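Local coordinates for protein Cif-like 1 (Burkholderia cenocepacia, PDB 7JQY) that probably hydrolyses epoxides as a Cif-like enzyme of the alpha/beta hydrolase fold, here in an octameric assembly, at residues 152-155 and 156-160; 283-286 and 287-291. The protein carries 1 engineered substitution. One frame throughout, in Å; residues are numbered along the deposited sequence.

Contact 1: residues 152-155 and 156-160; sequences GTRI and WDEAK
The N-cap of helix 154-161 is set by T153 and W156: T153 OG1 accepts from W156 N at 3.2 Å with an N-H...O angle of 152°. A chi1 of 64° sets OG1 between the T153 backbone N and carbonyl carbon, on the side of the first-turn N-H of W156. The same hydroxyl also bonds V150 O in the preceding loop. Main-chain evidence for a regular start follows at once, because T153 O takes D157 N at 2.9 Å and R154 O takes E158 N at 2.7 Å. One turn apart on the helix, R154 and E158 run side by side in the same direction and end in a salt bridge, R154 NH2 to E158 OE1 at 3.4 Å; guanidinium and carboxylate are turned 82° apart, so the planes do not pair flat. Such a side-chain bridge across one turn is common on exposed helix surfaces. The W156 side chain crosses that of T153 at about a right angle, with W156 CB 3.4 Å from T153 OG1. W156 NE1 bonds E235, and its ring meets F231 edge-to-face. The hydroxyl bond to W156 N and the first i-to-i+4 bonds together define a threonine N-cap of an alpha-helix.

Contact 2: residues 283-286 and 287-291; sequences GHWL and PDENP
The carboxylate of E289 reaches back to the backbone of G283 and W285, and this is the tight half of the contact. E289 OE1 accepts from G283 N at 2.6 Å, the donor standing 41° out of the carboxylate plane, while E289 OE2 accepts from W285 N at 2.9 Å on its anti side, tilted out of that plane. E289 CG is anti to the carbonyl carbon (chi1 -67°), and the chain then extends, which carries the acid past W285 O to G283. The E289 carboxylate plane makes 53° with the W285 ring, and W285 CD1 is 3.5 Å from E289 OE2. In return, E289 N bonds W285 O at 2.8 Å, closing the first turn of helix 286-289, N-capped by W285. W285 NE1 bonds Y195 O, and the indole stacks on the Y195 ring. In alpha/beta hydrolases this loop after the last strand carries the catalytic histidine, probably H284 here. Packing is looser where L286 CD2 is 4.0 Å from N290 CB, although N290 N still bonds L286 O at 3.0 Å. N290 and P291 are partly exposed, whereas L286 is buried; the N290 amide turns away to T282 and F293. E289 OE1 also receives the backbone N-H groups of H200 and V201, so the two oxygens collect four such donors, which would probably stabilise a negative charge on E289 while tying the turn to the loop after helix 187-198.

In the fold
Contact 1 closes well before contact 2 opens along the chain; their centres are 22 Å apart and their nearest atoms about 10 Å apart, so they do not touch. Contact 2 is the deeper, its centre 12 Å from that of the chain against 19 Å for contact 1. The side chain of H284 in contact 2 lies near, without touching, the apparent nucleophile elbow after strand 117-122, where S123 is an engineered residue, and H284 O bonds R122 NH2 next to it; this is consistent with H284 being the histidine of the catalytic triad. H284 also touches V148, in the loop leading from strand 140-146 to contact 1. At the far end of contact 1, K160 packs on A163 of the second subunit.

Contact 1: residues 152-155 and 156-160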
loop_
_atom_site.group_PDB
_atom_site.type_symbol
_atom_site.label_atom_id
_atom_site.label_comp_id
_atom_site.label_asym_id
_atom_site.label_seq_id
_atom_site.Cartn_x
_atom_site.Cartn_y
_atom_site.Cartn_z
ATOM N N GLY B 152 -1.214 -42.121 -1.037
ATOM C CA GLY B 152 -1.435 -43.518 -0.764
ATOM C C GLY B 152 -0.235 -44.405 -1.032
ATOM O O GLY B 152 -0.124 -45.475 -0.423
ATOM N N THR B 153 0.663 -43.990 -1.920
ATOM C CA THR B 153 1.835 -44.803 -2.186
ATOM C C THR B 153 2.849 -44.639 -1.054
ATOM O O THR B 153 2.794 -43.688 -0.274
ATOM C CB THR B 153 2.460 -44.423 -3.535
ATOM O OG1 THR B 153 2.930 -43.067 -3.500
ATOM C CG2 THR B 153 1.435 -44.576 -4.643
ATOM N N ARG B 154 3.807 -45.570 -0.980
ATOM C CA ARG B 154 4.798 -45.440 0.084
ATOM C C ARG B 154 5.813 -44.361 -0.251
ATOM O O ARG B 154 6.322 -43.698 0.657
ATOM C CB ARG B 154 5.490 -46.771 0.380
ATOM C CG ARG B 154 5.842 -47.629 -0.812
ATOM C CD ARG B 154 5.924 -49.085 -0.380
ATOM N NE ARG B 154 6.962 -49.816 -1.096
ATOM C CZ ARG B 154 8.230 -49.886 -0.701
ATOM N NH1 ARG B 154 9.111 -50.579 -1.412
ATOM N NH2 ARG B 154 8.621 -49.258 0.402
ATOM N N ILE B 155 6.034 -44.094 -1.539
ATOM C CA ILE B 155 6.838 -42.933 -1.906
ATOM C C ILE B 155 6.192 -41.670 -1.359
ATOM O O ILE B 155 6.875 -40.775 -0.845
ATOM C CB ILE B 155 7.004 -42.855 -3.436
ATOM C CG1 ILE B 155 7.586 -44.154 -3.987
ATOM C CG2 ILE B 155 7.866 -41.667 -3.823
ATOM C CD1 ILE B 155 9.061 -44.380 -3.630
ATOM N N TRP B 156 4.861 -41.596 -1.425
ATOM C CA TRP B 156 4.148 -40.463 -0.841
ATOM C C TRP B 156 4.275 -40.462 0.679
ATOM O O TRP B 156 4.550 -39.421 1.291
ATOM C CB TRP B 156 2.677 -40.501 -1.274
ATOM C CG TRP B 156 1.795 -39.501 -0.589
ATOM C CD1 TRP B 156 1.166 -39.647 0.615
ATOM C CD2 TRP B 156 1.417 -38.207 -1.084
ATOM N NE1 TRP B 156 0.431 -38.522 0.907
ATOM C CE2 TRP B 156 0.568 -37.622 -0.120
ATOM C CE3 TRP B 156 1.715 -37.489 -2.247
ATOM C CZ2 TRP B 156 0.017 -36.345 -0.283
ATOM C CZ3 TRP B 156 1.164 -36.222 -2.407
ATOM C CH2 TRP B 156 0.327 -35.665 -1.431
ATOM N N ASP B 157 4.073 -41.623 1.306
ATOM C CA ASP B 157 4.096 -41.683 2.766
ATOM C C ASP B 157 5.497 -41.484 3.323
ATOM O O ASP B 157 5.646 -40.969 4.438
ATOM C CB ASP B 157 3.502 -43.006 3.257
ATOM C CG ASP B 157 1.987 -43.063 3.072
ATOM O OD1 ASP B 157 1.490 -44.052 2.495
ATOM O OD2 ASP B 157 1.292 -42.105 3.485
ATOM N N GLU B 158 6.531 -41.831 2.556
ATOM C CA GLU B 158 7.885 -41.663 3.069
ATOM C C GLU B 158 8.344 -40.214 2.989
ATOM O O GLU B 158 9.080 -39.756 3.871
ATOM C CB GLU B 158 8.863 -42.546 2.291
ATOM C CG GLU B 158 8.702 -44.047 2.515
ATOM C CD GLU B 158 9.433 -44.876 1.464
ATOM O OE1 GLU B 158 9.376 -46.123 1.539
ATOM O OE2 GLU B 158 10.068 -44.283 0.566
ATOM N N ALA B 159 7.866 -39.463 1.990
ATOM C CA ALA B 159 8.132 -38.029 1.958
ATOM C C ALA B 159 7.510 -37.338 3.160
ATOM O O ALA B 159 8.098 -36.411 3.730
ATOM C CB ALA B 159 7.609 -37.427 0.653
ATOM N N LYS B 160 6.336 -37.806 3.582
ATOM C CA LYS B 160 5.662 -37.216 4.731
ATOM C C LYS B 160 6.393 -37.548 6.026
ATOM O O LYS B 160 6.608 -36.672 6.872
ATOM C CB LYS B 160 4.222 -37.721 4.780
ATOM C CG LYS B 160 3.280 -36.943 5.681
ATOM C CD LYS B 160 1.832 -37.110 5.210
ATOM C CE LYS B 160 1.117 -38.200 5.996
ATOM N NZ LYS B 160 -0.362 -38.013 6.075
HETATM O O HOH W 1 -0.795 -41.836 2.205
#

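Contact 2: residues 283-286 and 287-291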
loop_
_atom_site.group_PDB
_atom_site.type_symbol
_atom_site.label_atom_id
_atom_site.label_comp_id
_atom_site.label_asym_id
_atom_site.label_seq_id
_atom_site.Cartn_x
_atom_site.Cartn_y
_atom_site.Cartn_z
ATOM N N GLY B 283 14.726 -30.971 -14.006
ATOM C CA GLY B 283 14.175 -30.822 -12.676
ATOM C C GLY B 283 12.754 -31.320 -12.547
ATOM O O GLY B 283 12.346 -32.271 -13.216
ATOM N N HIS B 284 11.966 -30.601 -11.751
ATOM C CA HIS B 284 10.632 -31.026 -11.360
ATOM C C HIS B 284 9.585 -30.779 -12.437
ATOM O O HIS B 284 8.542 -31.442 -12.418
ATOM C CB HIS B 284 10.240 -30.296 -10.073
ATOM C CG HIS B 284 8.985 -30.799 -9.433
ATOM N ND1 HIS B 284 8.918 -32.007 -8.769
ATOM C CD2 HIS B 284 7.754 -30.245 -9.333
ATOM C CE1 HIS B 284 7.697 -32.177 -8.292
ATOM N NE2 HIS B 284 6.969 -31.125 -8.625
ATOM N N TRP B 285 9.834 -29.867 -13.377
ATOM C CA TRP B 285 8.805 -29.393 -14.315
ATOM C C TRP B 285 9.082 -29.946 -15.710
ATOM O O TRP B 285 9.556 -29.235 -16.595
ATOM C CB TRP B 285 8.756 -27.854 -14.335
ATOM C CG TRP B 285 8.850 -27.220 -12.976
ATOM C CD1 TRP B 285 9.952 -26.619 -12.421
ATOM C CD2 TRP B 285 7.799 -27.110 -12.006
ATOM N NE1 TRP B 285 9.643 -26.143 -11.170
ATOM C CE2 TRP B 285 8.331 -26.431 -10.891
ATOM C CE3 TRP B 285 6.458 -27.515 -11.976
ATOM C CZ2 TRP B 285 7.573 -26.160 -9.745
ATOM C CZ3 TRP B 285 5.705 -27.244 -10.839
ATOM C CH2 TRP B 285 6.269 -26.576 -9.736
ATOM N N LEU B 286 8.726 -31.211 -15.916
ATOM C CA LEU B 286 9.059 -31.875 -17.174
ATOM C C LEU B 286 8.532 -31.148 -18.403
ATOM O O LEU B 286 9.318 -30.940 -19.344
ATOM C CB LEU B 286 8.583 -33.333 -17.132
ATOM C CG LEU B 286 9.715 -34.360 -17.229
ATOM C CD1 LEU B 286 9.142 -35.768 -17.293
ATOM C CD2 LEU B 286 10.612 -34.081 -18.433
ATOM N N PRO B 287 7.252 -30.747 -18.481
ATOM C CA PRO B 287 6.794 -30.036 -19.691
ATOM C C PRO B 287 7.492 -28.704 -19.921
ATOM O O PRO B 287 7.641 -28.292 -21.078
ATOM C CB PRO B 287 5.288 -29.855 -19.447
ATOM C CG PRO B 287 4.928 -30.908 -18.460
ATOM C CD PRO B 287 6.133 -31.023 -17.562
ATOM N N ASP B 288 7.896 -27.995 -18.865
ATOM C CA ASP B 288 8.620 -26.738 -19.054
ATOM C C ASP B 288 10.087 -26.971 -19.387
ATOM O O ASP B 288 10.656 -26.261 -20.227
ATOM C CB ASP B 288 8.522 -25.863 -17.803
ATOM C CG ASP B 288 7.119 -25.357 -17.552
ATOM O OD1 ASP B 288 6.663 -24.453 -18.295
ATOM O OD2 ASP B 288 6.475 -25.864 -16.610
ATOM N N GLU B 289 10.723 -27.936 -18.723
ATOM C CA GLU B 289 12.175 -28.048 -18.772
ATOM C C GLU B 289 12.668 -28.873 -19.951
ATOM O O GLU B 289 13.609 -28.468 -20.635
ATOM C CB GLU B 289 12.694 -28.650 -17.471
ATOM C CG GLU B 289 12.507 -27.768 -16.267
ATOM C CD GLU B 289 13.122 -28.376 -15.029
ATOM O OE1 GLU B 289 14.354 -28.648 -15.038
ATOM O OE2 GLU B 289 12.366 -28.587 -14.057
ATOM N N ASN B 290 12.053 -30.028 -20.197
ATOM C CA ASN B 290 12.505 -30.954 -21.236
ATOM C C ASN B 290 11.303 -31.513 -21.981
ATOM O O ASN B 290 10.997 -32.710 -21.898
ATOM C CB ASN B 290 13.346 -32.077 -20.623
ATOM C CG ASN B 290 14.286 -32.715 -21.621
ATOM O OD1 ASN B 290 14.170 -32.507 -22.830
ATOM N ND2 ASN B 290 15.219 -33.505 -21.120
ATOM N N PRO B 291 10.594 -30.666 -22.741
ATOM C CA PRO B 291 9.478 -31.178 -23.551
ATOM C C PRO B 291 9.935 -32.049 -24.709
ATOM O O PRO B 291 9.128 -32.822 -25.240
ATOM C CB PRO B 291 8.768 -29.904 -24.028
ATOM C CG PRO B 291 9.819 -28.847 -23.991
ATOM C CD PRO B 291 10.713 -29.197 -22.836
#